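Local coordinates for protein aminotransferase TlmJ (Streptoalloteichus hindustanus, PDB 5UID) that probably transfers amino groups using pyridoxal 5'-phosphate as cofactor, as an aminotransferase of the DegT/DnrJ/EryC1 type, at residues V130-V142 against P290-W304. Sequence-based numbering, arbitrary orientation.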
# COMPACT_ATOMS: atom_id res chain seq x y z
N VAL A 130 -21.86 -4.19 -3.52
CA VAL A 130 -21.01 -3.53 -2.53
C VAL A 130 -21.85 -2.51 -1.79
O VAL A 130 -22.55 -1.71 -2.42
CB VAL A 130 -19.78 -2.87 -3.19
CG1 VAL A 130 -18.90 -2.22 -2.12
CG2 VAL A 130 -18.99 -3.88 -3.99
N VAL A 131 -21.79 -2.55 -0.47
CA VAL A 131 -22.53 -1.61 0.37
C VAL A 131 -21.61 -1.15 1.50
O VAL A 131 -20.67 -1.85 1.89
CB VAL A 131 -23.82 -2.25 0.92
CG1 VAL A 131 -23.52 -3.23 2.04
CG2 VAL A 131 -24.80 -1.18 1.38
N LEU A 132 -21.86 0.05 2.00
CA LEU A 132 -21.22 0.55 3.20
C LEU A 132 -22.27 0.78 4.28
O LEU A 132 -23.47 0.54 4.07
CB LEU A 132 -20.41 1.83 2.92
CG LEU A 132 -21.03 3.02 2.19
CD1 LEU A 132 -21.92 3.86 3.10
CD2 LEU A 132 -19.93 3.88 1.59
N HIS A 133 -21.82 1.23 5.44
CA HIS A 133 -22.68 1.46 6.60
C HIS A 133 -22.53 2.94 6.96
O HIS A 133 -21.70 3.29 7.81
CB HIS A 133 -22.30 0.55 7.76
CG HIS A 133 -21.95 -0.85 7.34
ND1 HIS A 133 -20.65 -1.25 7.10
CD2 HIS A 133 -22.73 -1.93 7.10
CE1 HIS A 133 -20.65 -2.53 6.75
NE2 HIS A 133 -21.90 -2.96 6.74
N TYR A 134 -23.33 3.79 6.32
CA TYR A 134 -23.06 5.23 6.34
C TYR A 134 -22.99 5.76 7.76
O TYR A 134 -23.92 5.60 8.55
CB TYR A 134 -24.12 5.98 5.55
CG TYR A 134 -23.77 7.45 5.40
CD1 TYR A 134 -22.96 7.88 4.35
CD2 TYR A 134 -24.20 8.39 6.33
CE1 TYR A 134 -22.62 9.21 4.23
CE2 TYR A 134 -23.86 9.72 6.21
CZ TYR A 134 -23.07 10.13 5.15
OH TYR A 134 -22.73 11.45 5.03
N GLY A 135 -21.87 6.41 8.07
CA GLY A 135 -21.65 7.01 9.37
C GLY A 135 -21.51 6.04 10.52
O GLY A 135 -21.37 6.49 11.66
N GLY A 136 -21.52 4.74 10.25
CA GLY A 136 -21.56 3.72 11.28
C GLY A 136 -22.91 3.06 11.44
O GLY A 136 -22.98 1.98 12.04
N TYR A 137 -23.96 3.67 10.92
CA TYR A 137 -25.28 3.05 10.92
C TYR A 137 -25.28 1.85 9.99
O TYR A 137 -24.97 2.01 8.80
CB TYR A 137 -26.35 4.05 10.48
CG TYR A 137 -26.84 5.00 11.55
CD1 TYR A 137 -25.96 5.66 12.39
CD2 TYR A 137 -28.20 5.26 11.69
CE1 TYR A 137 -26.42 6.53 13.36
CE2 TYR A 137 -28.67 6.13 12.65
CZ TYR A 137 -27.77 6.77 13.49
OH TYR A 137 -28.24 7.64 14.45
N PRO A 138 -25.61 0.65 10.46
CA PRO A 138 -25.65 -0.50 9.55
C PRO A 138 -26.71 -0.38 8.47
O PRO A 138 -26.52 -0.92 7.37
CB PRO A 138 -25.94 -1.68 10.49
CG PRO A 138 -25.47 -1.22 11.83
CD PRO A 138 -25.76 0.25 11.87
N GLY A 139 -27.82 0.30 8.74
CA GLY A 139 -28.84 0.48 7.72
C GLY A 139 -29.65 -0.78 7.48
O GLY A 139 -29.93 -1.56 8.39
N ASP A 140 -30.04 -0.97 6.22
CA ASP A 140 -30.82 -2.14 5.80
C ASP A 140 -29.94 -3.34 5.49
O ASP A 140 -30.24 -4.12 4.58
CB ASP A 140 -31.68 -1.77 4.60
CG ASP A 140 -32.98 -2.55 4.54
OD1 ASP A 140 -33.36 -3.12 5.58
OD2 ASP A 140 -33.60 -2.59 3.46
N LEU A 141 -28.85 -3.50 6.24
CA LEU A 141 -27.84 -4.51 5.90
C LEU A 141 -28.41 -5.92 5.90
O LEU A 141 -28.07 -6.73 5.03
CB LEU A 141 -26.67 -4.41 6.88
CG LEU A 141 -25.58 -5.48 6.74
CD1 LEU A 141 -24.93 -5.42 5.36
CD2 LEU A 141 -24.53 -5.32 7.84
N VAL A 142 -29.29 -6.23 6.86
CA VAL A 142 -29.80 -7.60 6.97
C VAL A 142 -30.66 -7.95 5.76
O VAL A 142 -30.50 -9.02 5.16
CB VAL A 142 -30.58 -7.78 8.28
CG1 VAL A 142 -31.28 -9.13 8.31
CG2 VAL A 142 -29.64 -7.65 9.47
N PRO A 290 -31.38 10.34 12.10
CA PRO A 290 -32.47 9.56 12.68
C PRO A 290 -31.93 8.57 13.70
O PRO A 290 -30.76 8.17 13.64
CB PRO A 290 -33.07 8.84 11.46
CG PRO A 290 -31.95 8.76 10.49
CD PRO A 290 -31.16 10.02 10.68
N PRO A 291 -32.75 8.16 14.67
CA PRO A 291 -32.25 7.26 15.71
C PRO A 291 -31.86 5.90 15.15
O PRO A 291 -32.36 5.46 14.11
CB PRO A 291 -33.43 7.15 16.68
CG PRO A 291 -34.63 7.44 15.84
CD PRO A 291 -34.18 8.47 14.84
N LEU A 292 -30.95 5.25 15.86
CA LEU A 292 -30.56 3.90 15.48
C LEU A 292 -31.75 2.95 15.65
O LEU A 292 -32.47 3.03 16.65
CB LEU A 292 -29.39 3.42 16.35
CG LEU A 292 -28.00 3.92 15.97
CD1 LEU A 292 -27.01 3.58 17.07
CD2 LEU A 292 -27.57 3.30 14.65
N PRO A 293 -31.99 2.06 14.69
CA PRO A 293 -33.02 1.04 14.89
C PRO A 293 -32.66 0.12 16.05
O PRO A 293 -31.50 -0.01 16.45
CB PRO A 293 -33.02 0.27 13.56
CG PRO A 293 -32.43 1.23 12.57
CD PRO A 293 -31.42 2.02 13.33
N ALA A 294 -33.69 -0.51 16.62
CA ALA A 294 -33.50 -1.39 17.75
C ALA A 294 -32.58 -2.55 17.38
O ALA A 294 -32.78 -3.21 16.36
CB ALA A 294 -34.84 -1.92 18.25
N GLY A 295 -31.56 -2.79 18.21
CA GLY A 295 -30.59 -3.82 17.95
C GLY A 295 -29.37 -3.37 17.17
O GLY A 295 -28.41 -4.14 17.06
N HIS A 296 -29.38 -2.16 16.63
CA HIS A 296 -28.25 -1.62 15.88
C HIS A 296 -27.37 -0.79 16.80
O HIS A 296 -27.87 -0.01 17.62
CB HIS A 296 -28.71 -0.76 14.70
CG HIS A 296 -29.42 -1.53 13.63
ND1 HIS A 296 -29.58 -1.04 12.36
CD2 HIS A 296 -30.02 -2.74 13.65
CE1 HIS A 296 -30.25 -1.92 11.63
NE2 HIS A 296 -30.53 -2.96 12.39
N THR A 297 -26.05 -0.95 16.66
CA THR A 297 -25.07 -0.11 17.32
C THR A 297 -24.20 0.55 16.27
O THR A 297 -23.90 -0.06 15.23
CB THR A 297 -24.20 -0.91 18.30
OG1 THR A 297 -23.49 -1.93 17.59
CG2 THR A 297 -25.06 -1.56 19.37
N SER A 298 -23.81 1.79 16.52
CA SER A 298 -23.04 2.57 15.57
C SER A 298 -21.61 2.75 16.06
O SER A 298 -21.33 2.70 17.26
CB SER A 298 -23.68 3.95 15.34
OG SER A 298 -22.90 4.74 14.45
N SER A 299 -20.70 2.95 15.11
CA SER A 299 -19.34 3.38 15.43
C SER A 299 -19.23 4.89 15.59
O SER A 299 -18.20 5.37 16.07
CB SER A 299 -18.38 2.91 14.33
OG SER A 299 -18.43 1.50 14.18
N TYR A 300 -20.28 5.63 15.21
CA TYR A 300 -20.31 7.09 15.28
C TYR A 300 -19.13 7.70 14.51
O TYR A 300 -18.29 8.41 15.06
CB TYR A 300 -20.35 7.57 16.74
CG TYR A 300 -21.57 7.05 17.47
CD1 TYR A 300 -22.78 7.73 17.42
CD2 TYR A 300 -21.52 5.86 18.18
CE1 TYR A 300 -23.90 7.26 18.08
CE2 TYR A 300 -22.63 5.37 18.84
CZ TYR A 300 -23.82 6.07 18.78
OH TYR A 300 -24.93 5.59 19.44
N TYR A 301 -19.10 7.41 13.21
CA TYR A 301 -18.07 7.92 12.32
C TYR A 301 -18.45 9.27 11.72
O TYR A 301 -17.60 10.15 11.62
CB TYR A 301 -17.80 6.90 11.20
CG TYR A 301 -16.67 7.30 10.28
CD1 TYR A 301 -15.42 7.64 10.78
CD2 TYR A 301 -16.86 7.33 8.90
CE1 TYR A 301 -14.39 8.01 9.94
CE2 TYR A 301 -15.82 7.69 8.05
CZ TYR A 301 -14.59 8.03 8.58
OH TYR A 301 -13.56 8.39 7.74
N PHE A 302 -19.71 9.44 11.32
CA PHE A 302 -20.24 10.71 10.85
C PHE A 302 -21.33 11.19 11.79
O PHE A 302 -22.10 10.40 12.33
CB PHE A 302 -20.84 10.61 9.44
CG PHE A 302 -19.85 10.27 8.37
CD1 PHE A 302 -18.55 10.75 8.40
CD2 PHE A 302 -20.23 9.46 7.30
CE1 PHE A 302 -17.65 10.44 7.40
CE2 PHE A 302 -19.33 9.14 6.30
CZ PHE A 302 -18.04 9.63 6.35
N TYR A 303 -21.41 12.51 11.96
CA TYR A 303 -22.61 13.15 12.48
C TYR A 303 -23.11 14.09 11.39
O TYR A 303 -22.63 15.22 11.26
CB TYR A 303 -22.36 13.89 13.79
CG TYR A 303 -23.65 14.31 14.46
CD1 TYR A 303 -24.30 13.46 15.34
CD2 TYR A 303 -24.23 15.54 14.18
CE1 TYR A 303 -25.49 13.83 15.95
CE2 TYR A 303 -25.42 15.92 14.78
CZ TYR A 303 -26.04 15.05 15.66
OH TYR A 303 -27.22 15.42 16.26
N TRP A 304 -24.07 13.62 10.60
CA TRP A 304 -24.57 14.35 9.45
C TRP A 304 -25.87 15.05 9.80
O TRP A 304 -26.78 14.44 10.38
CB TRP A 304 -24.76 13.42 8.25
CG TRP A 304 -25.82 12.37 8.43
CD1 TRP A 304 -27.09 12.40 7.93
CD2 TRP A 304 -25.70 11.14 9.15
NE1 TRP A 304 -27.77 11.26 8.29
CE2 TRP A 304 -26.94 10.47 9.05
CE3 TRP A 304 -24.67 10.54 9.88
CZ2 TRP A 304 -27.17 9.23 9.64
CZ3 TRP A 304 -24.91 9.31 10.47
CH2 TRP A 304 -26.15 8.67 10.35
O HOH W 1 -23.25 7.18 13.86
O HOH W 2 -28.73 1.38 11.20
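Tyr-137 carries its CG anti to its own carbonyl carbon (chi1 -82°), which lays the ring between Leu-292 and Trp-304. Trp-304 takes the position between its backbone N and carbonyl carbon (chi1 65°) and reaches Tyr-137 and Tyr-134 together. Leu-292 CD2 sits over the centre of one Tyr-137 face, 3.4 Å from the ring centroid, a CH-pi contact. The opposite face receives the edge of Trp-304, with Trp-304 CH2 3.6 Å from Tyr-137 CD1. Trp-304 in turn offers a face to the edge of the Tyr-134 ring, at CE2, so two T-shaped pairs follow one another. Phe-302 CD2 lies over one face of Tyr-134, 3.6 Å from Tyr-134 CZ, with the two planes tilted obliquely. Beyond this aromatic cluster, Tyr-134 OH bonds Arg-329 O, and Trp-304 NE1 bonds Ala-109 O.

Tyr-137 OH donates to Pro-290 O at 2.7 Å, tilted 17° from the carbonyl plane. Gly-135 O accepts from Tyr-301 N at 2.9 Å, from above its carbonyl plane, and weakly from Phe-302 N. A water also donates to Gly-135 O. A second water joins Gly-139 N to His-296 ND1.

A leucine in place of Tyr-137 would probably leave Pro-290 O without its hydroxyl mate and open a gap between Leu-292 and Trp-304.

The contact joins the turn between strand 126-132 and helix 141-151 to the chain around strand 296-297 and the start of strand 303-306. Its chemistry is mainly aromatic. The Tyr-137 ring is held on both faces and at its hydroxyl, which fixes its position and rotation.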